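Local coordinates for biotin binding protein A (Gallus gallus, PDB 2C1Q) that binds biotin in a pocket at one end of an avidin-type beta barrel, as part of a four-chain assembly, at residues Y34-T39 and W72-S77; E93-A98 and N120-V125. All blocks are in the same frame, centred on the assembly; numbering follows the deposited sequence.

Contact 1 (Y34-T39 and W72-S77); sequences YQTAVT and WQFADS. With BTN (biotin), chain B.
Tyr34 and Trp72 meet at the biotin pocket because their first torsions send both rings inward: CG of Tyr34 stands anti to the backbone N (chi1 -156°), while CG of Trp72 lies anti to its carbonyl carbon (-58°). Tyr34 CD2 then comes within 3.4 Å of Trp72 CH2, at the indole's edge and near its plane. The indole turns one face to the ligand, with biotin C10 3.6 Å above that plane and offset toward the rim, while its NE1 hydrogen-bonds to Thr79 OG1. Thr36 CG2 touches both Trp72 and the edge of Phe74. The polar ends are shared out along biotin: Tyr34 OH donates to O3 at 2.6 Å, and N2 of biotin points almost straight at Thr36 OG1, 3.0 Å away. That hydroxyl in turn donates to a lone pair of Val38 O, a bond that uses up its proton and probably turns a lone pair to biotin N2. At the valeryl carboxylate, Ser77 OG donates to O11 at 2.7 Å and Thr39 OG1, also hydrogen-bonded to Thr41, to O12. Replacing Trp72 with an alanine would probably leave the valeryl chain without its flat support and open a gap beside the Tyr34 ring. Recognition thus pairs directional bonds at biotin's two polar ends with aromatic packing between them.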
loop_
_atom_site.group_PDB
_atom_site.type_symbol
_atom_site.label_atom_id
_atom_site.label_comp_id
_atom_site.label_asym_id
_atom_site.label_seq_id
_atom_site.Cartn_x
_atom_site.Cartn_y
_atom_site.Cartn_z
ATOM N N TYR A 34 -4.806 3.990 -21.545
ATOM C CA TYR A 34 -3.968 4.723 -20.643
ATOM C C TYR A 34 -2.653 4.980 -21.337
ATOM O O TYR A 34 -1.997 4.043 -21.807
ATOM C CB TYR A 34 -3.694 3.872 -19.391
ATOM C CG TYR A 34 -3.349 4.671 -18.171
ATOM C CD1 TYR A 34 -4.344 5.038 -17.253
ATOM C CD2 TYR A 34 -2.037 5.062 -17.913
ATOM C CE1 TYR A 34 -4.019 5.789 -16.105
ATOM C CE2 TYR A 34 -1.713 5.806 -16.772
ATOM C CZ TYR A 34 -2.701 6.171 -15.897
ATOM O OH TYR A 34 -2.371 6.898 -14.795
ATOM N N GLN A 35 -2.244 6.237 -21.342
ATOM C CA GLN A 35 -0.904 6.618 -21.826
ATOM C C GLN A 35 -0.045 7.156 -20.668
ATOM O O GLN A 35 -0.184 8.309 -20.270
ATOM C CB GLN A 35 -1.049 7.694 -22.887
ATOM C CG GLN A 35 0.284 8.175 -23.469
ATOM C CD GLN A 35 0.871 7.157 -24.401
ATOM O OE1 GLN A 35 0.146 6.507 -25.158
ATOM N NE2 GLN A 35 2.181 6.993 -24.350
ATOM N N THR A 36 0.814 6.325 -20.103
ATOM C CA THR A 36 1.590 6.754 -18.949
ATOM C C THR A 36 2.728 7.618 -19.434
ATOM O O THR A 36 3.305 7.341 -20.471
ATOM C CB THR A 36 2.128 5.589 -18.103
ATOM O OG1 THR A 36 2.951 6.106 -17.058
ATOM C CG2 THR A 36 2.969 4.645 -18.928
ATOM N N ALA A 37 3.071 8.627 -18.650
ATOM C CA ALA A 37 4.207 9.481 -18.959
ATOM C C ALA A 37 5.480 8.872 -18.433
ATOM O O ALA A 37 6.557 9.280 -18.835
ATOM C CB ALA A 37 4.013 10.880 -18.374
ATOM N N VAL A 38 5.354 7.864 -17.557
ATOM C CA VAL A 38 6.506 7.329 -16.833
ATOM C C VAL A 38 6.506 5.794 -16.861
ATOM O O VAL A 38 5.466 5.139 -16.977
ATOM C CB VAL A 38 6.555 7.876 -15.349
ATOM C CG1 VAL A 38 6.796 9.425 -15.295
ATOM C CG2 VAL A 38 5.283 7.532 -14.621
ATOM N N THR A 39 7.676 5.207 -16.722
ATOM C CA THR A 39 7.732 3.773 -16.636
ATOM C C THR A 39 8.884 3.395 -15.732
ATOM O O THR A 39 9.803 4.180 -15.571
ATOM C CB THR A 39 7.848 3.136 -18.022
ATOM O OG1 THR A 39 7.973 1.716 -17.880
ATOM C CG2 THR A 39 9.061 3.682 -18.784
ATOM N N TRP A 72 -0.488 -3.324 -19.468
ATOM C CA TRP A 72 0.569 -2.578 -20.170
ATOM C C TRP A 72 1.042 -3.292 -21.425
ATOM O O TRP A 72 1.367 -4.476 -21.379
ATOM C CB TRP A 72 1.755 -2.275 -19.244
ATOM C CG TRP A 72 1.328 -1.498 -18.034
ATOM C CD1 TRP A 72 1.246 -1.968 -16.752
ATOM C CD2 TRP A 72 0.859 -0.146 -17.998
ATOM N NE1 TRP A 72 0.775 -0.992 -15.917
ATOM C CE2 TRP A 72 0.542 0.146 -16.650
ATOM C CE3 TRP A 72 0.729 0.874 -18.966
ATOM C CZ2 TRP A 72 0.063 1.385 -16.248
ATOM C CZ3 TRP A 72 0.261 2.110 -18.566
ATOM C CH2 TRP A 72 -0.059 2.361 -17.199
ATOM N N GLN A 73 1.112 -2.565 -22.546
ATOM C CA GLN A 73 1.472 -3.224 -23.806
ATOM C C GLN A 73 2.970 -3.379 -24.059
ATOM O O GLN A 73 3.382 -4.053 -25.010
ATOM C CB GLN A 73 0.753 -2.577 -24.996
ATOM C CG GLN A 73 -0.723 -2.878 -24.997
ATOM C CD GLN A 73 -1.036 -4.363 -25.027
ATOM O OE1 GLN A 73 -0.623 -5.077 -25.946
ATOM N NE2 GLN A 73 -1.786 -4.839 -24.024
ATOM N N PHE A 74 3.783 -2.802 -23.173
ATOM C CA PHE A 74 5.226 -2.749 -23.383
ATOM C C PHE A 74 5.989 -3.272 -22.163
ATOM O O PHE A 74 7.204 -3.142 -22.079
ATOM C CB PHE A 74 5.613 -1.302 -23.621
ATOM C CG PHE A 74 5.242 -0.385 -22.469
ATOM C CD1 PHE A 74 6.145 -0.147 -21.424
ATOM C CD2 PHE A 74 3.982 0.217 -22.415
ATOM C CE1 PHE A 74 5.793 0.697 -20.340
ATOM C CE2 PHE A 74 3.639 1.056 -21.355
ATOM C CZ PHE A 74 4.552 1.288 -20.319
ATOM N N ALA A 75 5.264 -3.820 -21.192
ATOM C CA ALA A 75 5.871 -4.239 -19.943
ATOM C C ALA A 75 5.192 -5.500 -19.453
ATOM O O ALA A 75 4.012 -5.705 -19.714
ATOM C CB ALA A 75 5.749 -3.130 -18.905
ATOM N N ASP A 76 5.927 -6.337 -18.726
ATOM C CA ASP A 76 5.331 -7.539 -18.146
ATOM C C ASP A 76 4.417 -7.272 -16.948
ATOM O O ASP A 76 3.777 -8.180 -16.427
ATOM C CB ASP A 76 6.405 -8.569 -17.802
ATOM C CG ASP A 76 6.980 -9.232 -19.048
ATOM O OD1 ASP A 76 6.346 -9.103 -20.125
ATOM O OD2 ASP A 76 8.054 -9.878 -18.948
ATOM N N SER A 77 4.286 -6.022 -16.568
ATOM C CA SER A 77 3.570 -5.675 -15.355
ATOM C C SER A 77 2.063 -5.451 -15.536
ATOM O O SER A 77 1.543 -5.508 -16.653
ATOM C CB SER A 77 4.220 -4.426 -14.814
ATOM O OG SER A 77 4.058 -3.410 -15.773
HETATM C C11 BTN B . 5.635 -0.273 -15.858
HETATM O O11 BTN B . 5.917 -1.482 -15.617
HETATM O O12 BTN B . 6.484 0.593 -15.571
HETATM C C10 BTN B . 4.324 0.136 -16.530
HETATM C C9 BTN B . 4.099 1.652 -16.511
HETATM C C8 BTN B . 3.390 1.965 -15.186
HETATM C C7 BTN B . 3.183 3.448 -14.934
HETATM C C2 BTN B . 2.672 3.687 -13.508
HETATM S S1 BTN B . 1.114 3.061 -13.216
HETATM C C6 BTN B . 0.995 4.106 -11.762
HETATM C C5 BTN B . 1.735 5.391 -11.991
HETATM N N1 BTN B . 0.746 6.330 -12.463
HETATM C C3 BTN B . 0.947 6.586 -13.745
HETATM O O3 BTN B . 0.133 7.460 -14.447
HETATM N N2 BTN B . 1.993 5.915 -14.249
HETATM C C4 BTN B . 2.649 5.179 -13.197
#

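Contact 2 (E93-A98 and N120-V125). With BTN (biotin), chain B.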
loop_
_atom_site.group_PDB
_atom_site.type_symbol
_atom_site.label_atom_id
_atom_site.label_comp_id
_atom_site.label_asym_id
_atom_site.label_seq_id
_atom_site.Cartn_x
_atom_site.Cartn_y
_atom_site.Cartn_z
ATOM N N GLU A 93 -13.691 18.919 -11.477
ATOM C CA GLU A 93 -13.727 17.479 -11.215
ATOM C C GLU A 93 -12.338 16.934 -10.959
ATOM O O GLU A 93 -11.387 17.332 -11.622
ATOM C CB GLU A 93 -14.296 16.738 -12.427
ATOM C CG GLU A 93 -15.773 17.016 -12.709
ATOM C CD GLU A 93 -16.120 16.891 -14.168
ATOM O OE1 GLU A 93 -15.518 17.609 -14.983
ATOM O OE2 GLU A 93 -16.982 16.061 -14.515
ATOM N N MET A 94 -12.227 15.991 -10.024
ATOM C CA MET A 94 -10.944 15.343 -9.755
ATOM C C MET A 94 -11.143 13.893 -9.408
ATOM O O MET A 94 -11.976 13.580 -8.584
ATOM C CB MET A 94 -10.226 16.015 -8.577
ATOM C CG MET A 94 -10.253 17.549 -8.598
ATOM S SD MET A 94 -9.510 18.220 -7.113
ATOM C CE MET A 94 -7.786 18.208 -7.611
ATOM N N LEU A 95 -10.362 13.017 -10.031
ATOM C CA LEU A 95 -10.301 11.612 -9.627
ATOM C C LEU A 95 -9.152 11.396 -8.631
ATOM O O LEU A 95 -7.986 11.616 -8.960
ATOM C CB LEU A 95 -10.097 10.697 -10.847
ATOM C CG LEU A 95 -11.038 10.883 -12.042
ATOM C CD1 LEU A 95 -10.575 9.991 -13.185
ATOM C CD2 LEU A 95 -12.475 10.576 -11.644
ATOM N N GLU A 96 -9.509 10.980 -7.422
ATOM C CA GLU A 96 -8.552 10.572 -6.395
ATOM C C GLU A 96 -8.374 9.069 -6.490
ATOM O O GLU A 96 -9.347 8.312 -6.294
ATOM C CB GLU A 96 -9.056 10.924 -4.988
ATOM C CG GLU A 96 -9.298 12.392 -4.746
ATOM C CD GLU A 96 -8.006 13.220 -4.679
ATOM O OE1 GLU A 96 -6.883 12.665 -4.455
ATOM O OE2 GLU A 96 -8.139 14.443 -4.858
ATOM N N MET A 97 -7.137 8.653 -6.770
ATOM C CA MET A 97 -6.837 7.254 -7.069
ATOM C C MET A 97 -5.650 6.752 -6.285
ATOM O O MET A 97 -4.767 7.507 -5.952
ATOM C CB MET A 97 -6.598 7.032 -8.557
ATOM C CG MET A 97 -7.822 7.387 -9.405
ATOM S SD MET A 97 -8.068 6.438 -10.885
ATOM C CE MET A 97 -9.020 5.029 -10.194
ATOM N N ALA A 98 -5.691 5.473 -5.937
ATOM C CA ALA A 98 -4.570 4.790 -5.329
ATOM C C ALA A 98 -4.370 3.623 -6.261
ATOM O O ALA A 98 -5.319 3.186 -6.937
ATOM C CB ALA A 98 -4.910 4.311 -3.890
ATOM N N ASN A 120 -2.553 8.882 -7.409
ATOM C CA ASN A 120 -2.571 9.851 -8.524
ATOM C C ASN A 120 -3.798 10.741 -8.373
ATOM O O ASN A 120 -4.770 10.341 -7.752
ATOM C CB ASN A 120 -2.628 9.143 -9.888
ATOM C CG ASN A 120 -1.264 8.658 -10.368
ATOM O OD1 ASN A 120 -1.144 7.613 -11.008
ATOM N ND2 ASN A 120 -0.234 9.447 -10.106
ATOM N N VAL A 121 -3.733 11.963 -8.898
ATOM C CA VAL A 121 -4.907 12.845 -8.949
ATOM C C VAL A 121 -5.117 13.191 -10.408
ATOM O O VAL A 121 -4.196 13.661 -11.060
ATOM C CB VAL A 121 -4.738 14.145 -8.139
ATOM C CG1 VAL A 121 -6.083 14.950 -8.117
ATOM C CG2 VAL A 121 -4.351 13.830 -6.717
ATOM N N PHE A 122 -6.303 12.909 -10.932
ATOM C CA PHE A 122 -6.588 13.192 -12.350
ATOM C C PHE A 122 -7.550 14.358 -12.467
ATOM O O PHE A 122 -8.489 14.474 -11.684
ATOM C CB PHE A 122 -7.233 11.999 -13.072
ATOM C CG PHE A 122 -6.367 10.780 -13.177
ATOM C CD1 PHE A 122 -5.797 10.425 -14.387
ATOM C CD2 PHE A 122 -6.155 9.967 -12.083
ATOM C CE1 PHE A 122 -5.030 9.276 -14.495
ATOM C CE2 PHE A 122 -5.370 8.858 -12.177
ATOM C CZ PHE A 122 -4.821 8.493 -13.382
ATOM N N THR A 123 -7.331 15.197 -13.465
ATOM C CA THR A 123 -8.352 16.171 -13.822
ATOM C C THR A 123 -8.682 16.017 -15.306
ATOM O O THR A 123 -7.892 15.432 -16.078
ATOM C CB THR A 123 -7.935 17.624 -13.432
ATOM O OG1 THR A 123 -6.675 17.927 -14.021
ATOM C CG2 THR A 123 -7.814 17.765 -11.909
ATOM N N ARG A 124 -9.867 16.492 -15.692
ATOM C CA ARG A 124 -10.347 16.364 -17.069
ATOM C C ARG A 124 -9.547 17.253 -18.028
ATOM O O ARG A 124 -9.382 18.432 -17.748
ATOM C CB ARG A 124 -11.819 16.738 -17.117
ATOM C CG ARG A 124 -12.543 16.090 -18.225
ATOM C CD ARG A 124 -13.966 16.517 -18.272
ATOM N NE ARG A 124 -14.863 15.790 -17.376
ATOM C CZ ARG A 124 -15.229 14.510 -17.489
ATOM N NH1 ARG A 124 -14.718 13.711 -18.428
ATOM N NH2 ARG A 124 -16.088 14.021 -16.608
ATOM N N VAL A 125 -9.052 16.700 -19.134
ATOM C CA VAL A 125 -8.329 17.487 -20.175
ATOM C C VAL A 125 -9.298 18.463 -20.881
ATOM O O VAL A 125 -10.401 18.085 -21.289
ATOM C CB VAL A 125 -7.603 16.585 -21.222
ATOM C CG1 VAL A 125 -7.105 17.410 -22.435
ATOM C CG2 VAL A 125 -6.423 15.853 -20.598
HETATM C C11 BTN B . 5.635 -0.273 -15.858
HETATM O O11 BTN B . 5.917 -1.482 -15.617
HETATM O O12 BTN B . 6.484 0.593 -15.571
HETATM C C10 BTN B . 4.324 0.136 -16.530
HETATM C C9 BTN B . 4.099 1.652 -16.511
HETATM C C8 BTN B . 3.390 1.965 -15.186
HETATM C C7 BTN B . 3.183 3.448 -14.934
HETATM C C2 BTN B . 2.672 3.687 -13.508
HETATM S S1 BTN B . 1.114 3.061 -13.216
HETATM C C6 BTN B . 0.995 4.106 -11.762
HETATM C C5 BTN B . 1.735 5.391 -11.991
HETATM N N1 BTN B . 0.746 6.330 -12.463
HETATM C C3 BTN B . 0.947 6.586 -13.745
HETATM O O3 BTN B . 0.133 7.460 -14.447
HETATM N N2 BTN B . 1.993 5.915 -14.249
HETATM C C4 BTN B . 2.649 5.179 -13.197
HETATM O O HOH W 1 -10.969 18.521 -13.976
HETATM O O HOH W 2 -5.240 10.561 -4.646
#
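Arg124 grips the carboxylate of Glu93 side-on with two nitrogens, NE donating to OE1 and NH2 to OE2, both at 3.1 Å. The acceptors lie near the guanidinium plane, yet the carboxylate is met from above its own plane, the two groups being turned 50° apart. A bend at chi3 of Arg124 (-83°) swings the guanidinium back toward Glu93. Both charges have further partners near the N-terminus: Glu93 OE2 accepts from Cys5 N, and Arg124 NH2 donates to Glu6 O. Beside the salt bridge, a water joins Glu93 O to Arg124 N.

The backbone ladder follows. Leu95 and Phe122 form one hydrogen-bonded pair, in which Leu95 N to Phe122 O and Phe122 N to Leu95 O are both 2.9 Å, and Met97 and Asn120 form the next; between them Glu96 faces Val121 in a non-hydrogen-bonded pair. At the ligand end, Asn120 OD1 accepts the N-H of biotin N1 at 2.7 Å in a nearly straight bond, while its ND2 is held by Glu14.

Packing divides between the two faces of the sheet. On the face of Leu95, Met97 and Phe122, Leu95 CB lies 3.9 Å from Phe122 CB, and Met97 SD makes an oblique Met-aromatic contact at Phe122 CE2, 3.8 Å off. On the other, Met94 CE reaches Val121 CG1, and Glu96 lies alongside Val121; Met94 and Glu96 also pack on arginines of a second subunit. Such an antiparallel pair of neighbouring strands, with Asn120 at the ligand end, belongs to the eight-stranded, up-and-down barrel of the avidin family.

The two contacts illustrate how one barrel divides its labour. Contact 1 is a buried meeting of loop residues and a strand end, without a hydrogen bond directly between its segments; biotin supplies much of what joins them. Contact 2 is partly buried and built within the sheet, where regular backbone bonding does the joining and side chains divide between barrel interior and subunit interface. Both also meet a second subunit. Their centres lie about 18 Å apart, yet they touch where Tyr34 packs on Phe122 and Asn120, and both bond to the ureido ring of biotin. Contact 1 meets biotin through hydroxyls, contact 2 through an amide, whereas its salt bridge lies at the far end of the strands.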